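Subtilisin-like protein (Prochloron didemni, PDB 4H6V) matures patellamides as the subtilisin-like protease domain of PatA, with probable serine-type endopeptidase activity. Local coordinates at residues S76-A81 with D204-K209; L259-D264 with A274-V279; L184-W189 with S218-A223. All coordinates share one frame; numbering follows the deposited sequence.

In the fold
Contacts 1 and 3 adjoin, although their centres are about 17 Å apart. D204 N lies 2.9 Å from S218 OG, a probable hydrogen bond, and I205 CB packs on F222 CB at 3.9 Å. Their segments alternate along the chain. Contact 3 contains S221, the predicted charge-relay serine; in contact 1, G207 is about 9 Å from the side chain of H61, the predicted histidine. Contact 2 stands apart at the surface: its centre is about 15 Å from that of contact 3 and about 24 Å from that of contact 1, and it touches neither.

Contact 1. Residues S76-A81 with D204-K209; sequences SVPGIA and DILGAK
V77 and G207 bring the two backbones nearest each other, with 5.9 Å between V77 CA and G207 CA, and no hydrogen bond joins the loop 76-81 to the strand 205-208. The gap is bridged mainly by the V77 side chain, whose CB points toward the strand and whose two methyls divide the work. V77 CG1, set anti to the backbone N (chi1 -173°), reaches G207 CA at 4.0 Å. V77 CG2 lies against the G207-A208 peptide, 3.6 Å from A208 N, and also meets A208 CB at 4.2 Å. The V77 methyls thus meet main-chain atoms of G207 and A208. The V77 side chain also touches C35, S67 and T214. An alanine at V77 would lose both methyls and is likely to leave a gap over the G207-A208 peptide. Nearer the surface, L206 leans toward the loop: L206 CD2 is 3.7 Å from S76 O and 4.3 Å from P78 CD, a looser apolar touch. The strand belongs to an antiparallel pair with 214-217, in which D204 and I205 both face L217 as a G1 beta bulge; the contact therefore packs the loop after helix 62-70 onto this two-stranded sheet of the subtilase domain. Polar groups find partners elsewhere: A208 N bonds to S67 OG, and G207 pairs through its backbone with E215. Between these two segments the cohesion is van der Waals contact, which implies that nothing directional sets their register.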
ATOM      1  N   SER A  76      18.257   7.893  -7.750  1.00 18.11           N
ATOM      2  CA  SER A  76      18.056   8.694  -6.539  1.00 17.38           C
ATOM      3  C   SER A  76      17.047   8.082  -5.553  1.00 16.92           C
ATOM      4  O   SER A  76      16.999   8.489  -4.394  1.00 15.87           O
ATOM      5  CB  SER A  76      17.661  10.121  -6.910  1.00 17.43           C
ATOM      6  OG  SER A  76      16.481  10.163  -7.689  1.00 17.74           O
ATOM      7  N   VAL A  77      16.233   7.134  -6.023  1.00 16.26           N
ATOM      8  CA  VAL A  77      15.277   6.436  -5.145  1.00 17.20           C
ATOM      9  C   VAL A  77      15.343   4.931  -5.372  1.00 18.18           C
ATOM     10  O   VAL A  77      14.732   4.422  -6.300  1.00 18.55           O
ATOM     11  CB  VAL A  77      13.813   6.921  -5.358  1.00 16.88           C
ATOM     12  CG1 VAL A  77      12.887   6.288  -4.305  1.00 18.19           C
ATOM     13  CG2 VAL A  77      13.711   8.439  -5.326  1.00 17.39           C
ATOM     14  N   PRO A  78      16.088   4.202  -4.526  1.00 18.96           N
ATOM     15  CA  PRO A  78      16.087   2.747  -4.708  1.00 19.23           C
ATOM     16  C   PRO A  78      14.790   2.131  -4.177  1.00 18.55           C
ATOM     17  O   PRO A  78      14.521   2.145  -2.972  1.00 18.95           O
ATOM     18  CB  PRO A  78      17.297   2.285  -3.895  1.00 20.23           C
ATOM     19  CG  PRO A  78      18.151   3.524  -3.763  1.00 20.15           C
ATOM     20  CD  PRO A  78      17.166   4.633  -3.623  1.00 19.45           C
ATOM     21  N   GLY A  79      13.984   1.617  -5.094  1.00 17.74           N
ATOM     22  CA  GLY A  79      12.691   1.034  -4.733  1.00 16.67           C
ATOM     23  C   GLY A  79      12.797  -0.334  -4.094  1.00 16.71           C
ATOM     24  O   GLY A  79      13.837  -1.001  -4.167  1.00 16.13           O
ATOM     25  N   ILE A  80      11.696  -0.766  -3.491  1.00 16.27           N
ATOM     26  CA  ILE A  80      11.611  -2.058  -2.821  1.00 16.51           C
ATOM     27  C   ILE A  80      11.508  -3.217  -3.828  1.00 16.36           C
ATOM     28  O   ILE A  80      12.133  -4.269  -3.632  1.00 16.79           O
ATOM     29  CB  ILE A  80      10.379  -2.091  -1.881  1.00 16.95           C
ATOM     30  CG1 ILE A  80      10.465  -0.987  -0.801  1.00 19.20           C
ATOM     31  CG2 ILE A  80      10.200  -3.466  -1.255  1.00 16.98           C
ATOM     32  CD1 ILE A  80      11.437  -1.232   0.306  1.00 25.42           C
ATOM     33  N   ALA A  81      10.714  -3.026  -4.878  1.00 15.90           N
ATOM     34  CA  ALA A  81      10.493  -4.089  -5.877  1.00 15.62           C
ATOM     35  C   ALA A  81      10.670  -3.585  -7.323  1.00 15.74           C
ATOM     36  O   ALA A  81       9.722  -3.557  -8.117  1.00 15.85           O
ATOM     37  CB  ALA A  81       9.111  -4.757  -5.649  1.00 15.78           C
ATOM     38  N   ASP A 204       9.714  10.044   7.501  1.00 19.74           N
ATOM     39  CA  ASP A 204      10.798  10.526   6.617  1.00 19.09           C
ATOM     40  C   ASP A 204      11.197   9.457   5.602  1.00 18.03           C
ATOM     41  O   ASP A 204      12.350   9.017   5.553  1.00 17.73           O
ATOM     42  CB  ASP A 204      12.028  10.940   7.446  1.00 19.65           C
ATOM     43  CG  ASP A 204      11.750  12.102   8.401  1.00 22.87           C
ATOM     44  OD1 ASP A 204      10.959  13.000   8.065  1.00 25.09           O
ATOM     45  OD2 ASP A 204      12.359  12.110   9.495  1.00 26.01           O
ATOM     46  N   ILE A 205      10.216   9.025   4.815  1.00 16.81           N
ATOM     47  CA  ILE A 205      10.414   7.987   3.810  1.00 16.11           C
ATOM     48  C   ILE A 205      10.836   8.629   2.491  1.00 15.60           C
ATOM     49  O   ILE A 205      10.159   9.518   1.998  1.00 16.24           O
ATOM     50  CB  ILE A 205       9.104   7.175   3.594  1.00 15.96           C
ATOM     51  CG1 ILE A 205       8.533   6.684   4.947  1.00 15.84           C
ATOM     52  CG2 ILE A 205       9.334   6.042   2.571  1.00 15.07           C
ATOM     53  CD1 ILE A 205       9.464   5.805   5.769  1.00 15.20           C
ATOM     54  N   LEU A 206      11.945   8.158   1.930  1.00 15.49           N
ATOM     55  CA  LEU A 206      12.518   8.729   0.702  1.00 15.12           C
ATOM     56  C   LEU A 206      11.664   8.426  -0.524  1.00 15.43           C
ATOM     57  O   LEU A 206      11.185   7.314  -0.677  1.00 16.38           O
ATOM     58  CB  LEU A 206      13.926   8.178   0.485  1.00 14.76           C
ATOM     59  CG  LEU A 206      14.731   8.667  -0.726  1.00 14.62           C
ATOM     60  CD1 LEU A 206      15.056  10.159  -0.593  1.00 15.20           C
ATOM     61  CD2 LEU A 206      15.991   7.817  -0.913  1.00 15.38           C
ATOM     62  N   GLY A 207      11.479   9.430  -1.370  1.00 15.39           N
ATOM     63  CA  GLY A 207      10.789   9.252  -2.642  1.00 15.33           C
ATOM     64  C   GLY A 207      10.987  10.400  -3.604  1.00 15.46           C
ATOM     65  O   GLY A 207      11.493  11.468  -3.249  1.00 15.38           O
ATOM     66  N   ALA A 208      10.546  10.183  -4.835  1.00 15.27           N
ATOM     67  CA  ALA A 208      10.765  11.138  -5.909  1.00 16.13           C
ATOM     68  C   ALA A 208       9.839  12.352  -5.803  1.00 17.14           C
ATOM     69  O   ALA A 208       8.681  12.221  -5.411  1.00 17.28           O
ATOM     70  CB  ALA A 208      10.565  10.438  -7.257  1.00 16.20           C
ATOM     71  N   LYS A 209      10.351  13.524  -6.166  1.00 18.05           N
ATOM     72  CA  LYS A 209       9.512  14.721  -6.331  1.00 19.68           C
ATOM     73  C   LYS A 209       9.122  14.932  -7.797  1.00 20.61           C
ATOM     74  O   LYS A 209       9.967  14.814  -8.679  1.00 20.70           O
ATOM     75  CB  LYS A 209      10.258  15.970  -5.874  1.00 19.83           C
ATOM     76  CG  LYS A 209      10.752  15.946  -4.431  1.00 21.68           C
ATOM     77  CD  LYS A 209      11.267  17.330  -3.990  1.00 25.42           C
ATOM     78  CE  LYS A 209      12.585  17.718  -4.662  1.00 24.71           C
ATOM     79  NZ  LYS A 209      13.108  19.017  -4.107  1.00 27.21           N
TER

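Contact 2. Residues L259-D264 with A274-V279; sequences LPCDDD and AGRLNV
L259 and R276 form the tight centre of this contact, a single antiparallel hydrogen-bonded pair. L259 N donates to R276 O at 2.9 Å, in the carbonyl plane and on a lone pair. R276 N returns a bond of 2.7 Å to L259 O, tilted from that carbonyl's plane. Just beside it, G275 CA sits 3.3 Å from L259 O; a CB on G275 would clash with this oxygen, and the backbone there (phi 132°) is also one that suits glycine.

The R276 side chain, bent at chi3 (-75°), folds back along the partner segment. R276 NH2 gives a fairly straight bond of 3.1 Å (157°) to P260 O, which lies close to the guanidinium plane, and NE adds a weak one to the same oxygen. L259 CB covers one face of the guanidinium, while R276 CG passes 3.9 Å from C261 SG. That sulfur is in the disulfide to C272, which cross-links the loop between helices 247-257 and 279-286. Through backbone bonds of A274, G275 and L277, the same loop runs beside strand 197-201, an outermost strand of the parallel subtilase sheet.

N278 stands at the N-cap of helix 279-286: OD1 accepts from G281 N and ND2 donates to S257 O. Its amide crosses the isobutyl group of L259, with N278 ND2 3.6 Å from L259 CG.

Beyond C261 the segment parts from its partner and enters solvent. D262 OD2 is 5.9 Å from R276 NH2, too far for a salt bridge, and has a weak bond to H182 instead; D262 OD1 accepts from D263 N at 2.7 Å through its anti lone pair.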
ATOM      1  N   LEU A 259       5.075  -8.102  14.412  1.00 31.84           N
ATOM      2  CA  LEU A 259       5.664  -8.187  15.746  1.00 33.57           C
ATOM      3  C   LEU A 259       5.011  -7.251  16.754  1.00 34.99           C
ATOM      4  O   LEU A 259       4.678  -6.111  16.417  1.00 34.36           O
ATOM      5  CB  LEU A 259       7.172  -7.925  15.682  1.00 33.59           C
ATOM      6  CG  LEU A 259       8.034  -8.994  15.016  1.00 34.20           C
ATOM      7  CD1 LEU A 259       9.400  -8.428  14.675  1.00 34.45           C
ATOM      8  CD2 LEU A 259       8.159 -10.234  15.901  1.00 35.24           C
ATOM      9  N   PRO A 260       4.843  -7.725  18.008  1.00 36.69           N
ATOM     10  CA  PRO A 260       4.250  -6.893  19.056  1.00 38.06           C
ATOM     11  C   PRO A 260       5.127  -5.688  19.355  1.00 39.36           C
ATOM     12  O   PRO A 260       6.348  -5.747  19.184  1.00 39.57           O
ATOM     13  CB  PRO A 260       4.211  -7.824  20.280  1.00 38.14           C
ATOM     14  CG  PRO A 260       4.455  -9.199  19.760  1.00 37.70           C
ATOM     15  CD  PRO A 260       5.288  -9.031  18.532  1.00 36.79           C
ATOM     16  N   CYS A 261       4.505  -4.598  19.787  1.00 41.19           N
ATOM     17  CA  CYS A 261       5.252  -3.409  20.172  1.00 42.90           C
ATOM     18  C   CYS A 261       5.860  -3.619  21.556  1.00 44.97           C
ATOM     19  O   CYS A 261       5.220  -4.196  22.437  1.00 45.29           O
ATOM     20  CB  CYS A 261       4.365  -2.171  20.099  1.00 42.28           C
ATOM     21  SG  CYS A 261       3.865  -1.782  18.392  1.00 39.91           S
ATOM     22  N   ASP A 262       7.101  -3.164  21.727  1.00 47.49           N
ATOM     23  CA  ASP A 262       7.931  -3.525  22.888  1.00 49.79           C
ATOM     24  C   ASP A 262       7.285  -3.296  24.253  1.00 51.12           C
ATOM     25  O   ASP A 262       7.151  -4.233  25.042  1.00 51.47           O
ATOM     26  CB  ASP A 262       9.317  -2.857  22.818  1.00 49.94           C
ATOM     27  CG  ASP A 262       9.263  -1.417  22.325  1.00 50.82           C
ATOM     28  OD1 ASP A 262       8.282  -0.695  22.623  1.00 51.69           O
ATOM     29  OD2 ASP A 262      10.221  -1.004  21.637  1.00 51.68           O
ATOM     30  N   ASP A 263       6.879  -2.059  24.523  1.00 52.75           N
ATOM     31  CA  ASP A 263       6.271  -1.720  25.804  1.00 54.25           C
ATOM     32  C   ASP A 263       5.042  -0.824  25.625  1.00 54.99           C
ATOM     33  O   ASP A 263       4.967  -0.039  24.670  1.00 55.23           O
ATOM     34  CB  ASP A 263       7.302  -1.052  26.724  1.00 54.53           C
ATOM     35  CG  ASP A 263       7.190  -1.519  28.168  1.00 55.19           C
ATOM     36  OD1 ASP A 263       7.292  -2.743  28.415  1.00 55.88           O
ATOM     37  OD2 ASP A 263       7.013  -0.660  29.058  1.00 56.12           O
ATOM     38  N   ASP A 264       4.090  -0.953  26.550  1.00 55.83           N
ATOM     39  CA  ASP A 264       2.840  -0.184  26.520  1.00 56.55           C
ATOM     40  C   ASP A 264       2.781   0.912  27.594  1.00 56.86           C
ATOM     41  O   ASP A 264       1.762   1.599  27.740  1.00 56.98           O
ATOM     42  CB  ASP A 264       1.634  -1.123  26.637  1.00 56.66           C
ATOM     43  CG  ASP A 264       1.525  -2.084  25.463  1.00 57.03           C
ATOM     44  OD1 ASP A 264       1.803  -1.666  24.316  1.00 57.41           O
ATOM     45  OD2 ASP A 264       1.155  -3.257  25.690  1.00 57.22           O
ATOM     46  N   ALA A 274      -2.351  -4.900  14.377  1.00 27.05           N
ATOM     47  CA  ALA A 274      -1.963  -6.320  14.400  1.00 26.76           C
ATOM     48  C   ALA A 274      -0.475  -6.528  14.721  1.00 26.30           C
ATOM     49  O   ALA A 274      -0.053  -7.653  15.011  1.00 26.61           O
ATOM     50  CB  ALA A 274      -2.342  -7.012  13.098  1.00 27.03           C
ATOM     51  N   GLY A 275       0.311  -5.450  14.666  1.00 25.38           N
ATOM     52  CA  GLY A 275       1.744  -5.518  14.948  1.00 25.12           C
ATOM     53  C   GLY A 275       2.602  -4.824  13.904  1.00 24.56           C
ATOM     54  O   GLY A 275       2.085  -4.199  12.981  1.00 23.71           O
ATOM     55  N   ARG A 276       3.915  -4.949  14.055  1.00 24.57           N
ATOM     56  CA  ARG A 276       4.877  -4.257  13.188  1.00 24.84           C
ATOM     57  C   ARG A 276       5.338  -5.130  12.030  1.00 24.56           C
ATOM     58  O   ARG A 276       5.665  -6.305  12.223  1.00 24.48           O
ATOM     59  CB  ARG A 276       6.097  -3.818  13.998  1.00 25.04           C
ATOM     60  CG  ARG A 276       5.760  -2.897  15.149  1.00 27.44           C
ATOM     61  CD  ARG A 276       6.982  -2.544  15.972  1.00 30.76           C
ATOM     62  NE  ARG A 276       7.427  -3.633  16.845  1.00 33.78           N
ATOM     63  CZ  ARG A 276       8.639  -4.184  16.808  1.00 36.15           C
ATOM     64  NH1 ARG A 276       9.547  -3.764  15.939  1.00 37.28           N
ATOM     65  NH2 ARG A 276       8.951  -5.161  17.650  1.00 37.24           N
ATOM     66  N   LEU A 277       5.389  -4.537  10.834  1.00 23.87           N
ATOM     67  CA  LEU A 277       5.918  -5.212   9.645  1.00 23.68           C
ATOM     68  C   LEU A 277       7.219  -5.954   9.974  1.00 23.72           C
ATOM     69  O   LEU A 277       8.161  -5.374  10.507  1.00 23.79           O
ATOM     70  CB  LEU A 277       6.129  -4.215   8.495  1.00 23.04           C
ATOM     71  CG  LEU A 277       6.814  -4.764   7.230  1.00 22.36           C
ATOM     72  CD1 LEU A 277       5.931  -5.790   6.538  1.00 21.25           C
ATOM     73  CD2 LEU A 277       7.185  -3.642   6.264  1.00 20.05           C
ATOM     74  N   ASN A 278       7.243  -7.247   9.661  1.00 24.40           N
ATOM     75  CA  ASN A 278       8.373  -8.116   9.961  1.00 24.44           C
ATOM     76  C   ASN A 278       8.714  -8.909   8.702  1.00 24.78           C
ATOM     77  O   ASN A 278       8.131  -9.969   8.443  1.00 25.21           O
ATOM     78  CB  ASN A 278       8.005  -9.040  11.130  1.00 25.08           C
ATOM     79  CG  ASN A 278       9.062 -10.096  11.426  1.00 25.19           C
ATOM     80  OD1 ASN A 278      10.208  -9.999  10.986  1.00 26.88           O
ATOM     81  ND2 ASN A 278       8.670 -11.119  12.186  1.00 26.49           N
ATOM     82  N   VAL A 279       9.636  -8.371   7.906  1.00 24.42           N
ATOM     83  CA  VAL A 279       9.925  -8.924   6.573  1.00 24.54           C
ATOM     84  C   VAL A 279      10.551 -10.325   6.701  1.00 25.41           C
ATOM     85  O   VAL A 279      10.090 -11.273   6.065  1.00 25.67           O
ATOM     86  CB  VAL A 279      10.801  -7.968   5.720  1.00 24.51           C
ATOM     87  CG1 VAL A 279      11.095  -8.568   4.344  1.00 23.80           C
ATOM     88  CG2 VAL A 279      10.112  -6.605   5.552  1.00 23.56           C
TER

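Contact 3. Residues L184-W189 with S218-A223; sequences LDFSNW and SGTSFA
F186 and S187 pack against G219 and T220 where helix 220-240 begins, the subtilisin-fold site that carries S221, the serine of the predicted charge relay, in a G-T-S sequence.

Van der Waals packing comes first. F186 has CG between its backbone N and carbonyl carbon (chi1 64°), which directs the outer end of the ring at the turn into the helix. F186 CZ is 3.6 Å from G219 CA, approached obliquely, and F186 CE1 is 3.9 Å from T220 N, which lies at the ring's edge. G219, the N-cap residue, has a backbone (phi 147°) at which a CB would be jammed against the carbonyl O of S218.

Backbone bonds shape both partners. A type I turn is closed by S187 N to L184 O at 3.0 Å, and the first helical turn by F222 N to G219 O at 3.1 Å.

No hydrogen bond crosses between the two segments; the hydroxyls bond outside them. S187 OG bonds to A176 N, S218 OG to D204 N, and T220 OG1 to both N156 OD1 and G155 N. Two bonds on OG1 are likely to restrict rotation about chi1 (60°). N156 probably corresponds to the subtilisin oxyanion-hole asparagine, which would make T220 a second-shell residue positioning it.

Between the two hydroxyl-bearing side chains the touch is therefore nonpolar on one side: S187 OG rests 3.5 Å from the methyl carbon T220 CG2.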
ATOM      1  N   LEU A 184       3.572   6.094  15.204  1.00 24.99           N
ATOM      2  CA  LEU A 184       3.536   7.551  15.140  1.00 25.21           C
ATOM      3  C   LEU A 184       2.178   8.047  15.646  1.00 25.37           C
ATOM      4  O   LEU A 184       1.140   7.461  15.350  1.00 25.03           O
ATOM      5  CB  LEU A 184       3.845   8.041  13.720  1.00 25.10           C
ATOM      6  CG  LEU A 184       5.326   7.881  13.338  1.00 25.38           C
ATOM      7  CD1 LEU A 184       5.532   7.815  11.829  1.00 24.74           C
ATOM      8  CD2 LEU A 184       6.171   9.004  13.938  1.00 25.63           C
ATOM      9  N   ASP A 185       2.201   9.125  16.428  1.00 26.31           N
ATOM     10  CA  ASP A 185       0.991   9.660  17.064  1.00 26.49           C
ATOM     11  C   ASP A 185      -0.150   9.927  16.073  1.00 25.50           C
ATOM     12  O   ASP A 185      -1.320   9.734  16.405  1.00 25.81           O
ATOM     13  CB  ASP A 185       1.342  10.934  17.856  1.00 27.47           C
ATOM     14  CG  ASP A 185       0.211  11.412  18.767  1.00 31.18           C
ATOM     15  OD1 ASP A 185      -0.657  10.602  19.166  1.00 35.51           O
ATOM     16  OD2 ASP A 185       0.205  12.622  19.105  1.00 36.45           O
ATOM     17  N   PHE A 186       0.186  10.329  14.849  1.00 24.32           N
ATOM     18  CA  PHE A 186      -0.840  10.681  13.869  1.00 22.98           C
ATOM     19  C   PHE A 186      -1.551   9.478  13.239  1.00 22.39           C
ATOM     20  O   PHE A 186      -2.603   9.645  12.638  1.00 21.80           O
ATOM     21  CB  PHE A 186      -0.272  11.596  12.762  1.00 23.38           C
ATOM     22  CG  PHE A 186       0.803  10.949  11.911  1.00 23.24           C
ATOM     23  CD1 PHE A 186       0.474   9.989  10.945  1.00 23.38           C
ATOM     24  CD2 PHE A 186       2.135  11.328  12.046  1.00 23.86           C
ATOM     25  CE1 PHE A 186       1.460   9.388  10.152  1.00 21.93           C
ATOM     26  CE2 PHE A 186       3.134  10.739  11.250  1.00 23.17           C
ATOM     27  CZ  PHE A 186       2.788   9.767  10.298  1.00 22.69           C
ATOM     28  N   SER A 187      -0.974   8.284  13.368  1.00 21.98           N
ATOM     29  CA  SER A 187      -1.476   7.107  12.645  1.00 21.78           C
ATOM     30  C   SER A 187      -2.754   6.579  13.310  1.00 22.28           C
ATOM     31  O   SER A 187      -2.766   6.337  14.516  1.00 23.15           O
ATOM     32  CB  SER A 187      -0.382   6.030  12.567  1.00 21.65           C
ATOM     33  OG  SER A 187      -0.716   5.015  11.633  1.00 21.28           O
ATOM     34  N   ASN A 188      -3.824   6.447  12.527  1.00 22.54           N
ATOM     35  CA  ASN A 188      -5.131   5.988  13.046  1.00 23.21           C
ATOM     36  C   ASN A 188      -5.114   4.575  13.600  1.00 23.89           C
ATOM     37  O   ASN A 188      -4.466   3.680  13.046  1.00 23.33           O
ATOM     38  CB  ASN A 188      -6.221   6.086  11.973  1.00 22.73           C
ATOM     39  CG  ASN A 188      -6.621   7.515  11.657  1.00 23.33           C
ATOM     40  OD1 ASN A 188      -6.407   8.444  12.452  1.00 23.08           O
ATOM     41  ND2 ASN A 188      -7.195   7.706  10.474  1.00 21.68           N
ATOM     42  N   TRP A 189      -5.871   4.365  14.678  1.00 24.88           N
ATOM     43  CA  TRP A 189      -5.847   3.086  15.381  1.00 26.00           C
ATOM     44  C   TRP A 189      -7.234   2.494  15.670  1.00 26.31           C
ATOM     45  O   TRP A 189      -7.410   1.798  16.672  1.00 26.20           O
ATOM     46  CB  TRP A 189      -5.000   3.190  16.660  1.00 26.61           C
ATOM     47  CG  TRP A 189      -5.186   4.479  17.453  1.00 28.93           C
ATOM     48  CD1 TRP A 189      -4.650   5.709  17.169  1.00 30.02           C
ATOM     49  CD2 TRP A 189      -5.934   4.639  18.659  1.00 31.26           C
ATOM     50  NE1 TRP A 189      -5.025   6.623  18.123  1.00 32.27           N
ATOM     51  CE2 TRP A 189      -5.815   5.994  19.049  1.00 32.24           C
ATOM     52  CE3 TRP A 189      -6.694   3.769  19.453  1.00 33.26           C
ATOM     53  CZ2 TRP A 189      -6.430   6.502  20.199  1.00 33.33           C
ATOM     54  CZ3 TRP A 189      -7.312   4.276  20.597  1.00 33.82           C
ATOM     55  CH2 TRP A 189      -7.172   5.630  20.957  1.00 33.54           C
ATOM     56  N   SER A 218       6.533  12.017   5.740  1.00 20.03           N
ATOM     57  CA  SER A 218       5.978  11.184   6.786  1.00 20.15           C
ATOM     58  C   SER A 218       4.478  11.058   6.567  1.00 19.71           C
ATOM     59  O   SER A 218       3.821  11.996   6.120  1.00 19.94           O
ATOM     60  CB  SER A 218       6.264  11.792   8.171  1.00 20.46           C
ATOM     61  OG  SER A 218       7.656  11.884   8.427  1.00 20.94           O
ATOM     62  N   GLY A 219       3.935   9.889   6.877  1.00 19.68           N
ATOM     63  CA  GLY A 219       2.507   9.666   6.707  1.00 19.05           C
ATOM     64  C   GLY A 219       2.211   8.227   6.338  1.00 19.25           C
ATOM     65  O   GLY A 219       3.090   7.514   5.849  1.00 18.64           O
ATOM     66  N   THR A 220       0.975   7.794   6.606  1.00 18.94           N
ATOM     67  CA  THR A 220       0.511   6.463   6.183  1.00 18.24           C
ATOM     68  C   THR A 220       0.518   6.272   4.660  1.00 18.84           C
ATOM     69  O   THR A 220       0.564   5.135   4.199  1.00 18.22           O
ATOM     70  CB  THR A 220      -0.875   6.083   6.795  1.00 18.17           C
ATOM     71  OG1 THR A 220      -1.859   7.037   6.391  1.00 18.68           O
ATOM     72  CG2 THR A 220      -0.778   6.062   8.317  1.00 19.06           C
ATOM     73  N   SER A 221       0.511   7.373   3.899  1.00 18.92           N
ATOM     74  CA  SER A 221       0.639   7.336   2.434  1.00 19.27           C
ATOM     75  C   SER A 221       1.938   6.689   2.008  1.00 17.63           C
ATOM     76  O   SER A 221       2.026   6.152   0.920  1.00 17.23           O
ATOM     77  CB  SER A 221       0.644   8.736   1.828  1.00 18.97           C
ATOM     78  OG  SER A 221      -0.622   9.078   1.311  1.00 26.35           O
ATOM     79  N   PHE A 222       2.947   6.774   2.859  1.00 17.13           N
ATOM     80  CA  PHE A 222       4.287   6.308   2.483  1.00 16.22           C
ATOM     81  C   PHE A 222       4.624   4.964   3.092  1.00 16.38           C
ATOM     82  O   PHE A 222       5.433   4.209   2.542  1.00 16.30           O
ATOM     83  CB  PHE A 222       5.317   7.397   2.801  1.00 16.22           C
ATOM     84  CG  PHE A 222       4.877   8.740   2.338  1.00 16.29           C
ATOM     85  CD1 PHE A 222       4.816   9.025   0.977  1.00 15.13           C
ATOM     86  CD2 PHE A 222       4.434   9.703   3.253  1.00 17.60           C
ATOM     87  CE1 PHE A 222       4.358  10.246   0.519  1.00 17.31           C
ATOM     88  CE2 PHE A 222       3.967  10.941   2.800  1.00 17.63           C
ATOM     89  CZ  PHE A 222       3.924  11.218   1.441  1.00 17.33           C
ATOM     90  N   ALA A 223       3.999   4.659   4.225  1.00 15.84           N
ATOM     91  CA  ALA A 223       4.108   3.346   4.833  1.00 16.12           C
ATOM     92  C   ALA A 223       3.433   2.302   3.929  1.00 15.60           C
ATOM     93  O   ALA A 223       3.933   1.191   3.770  1.00 16.13           O
ATOM     94  CB  ALA A 223       3.460   3.370   6.214  1.00 16.14           C
TER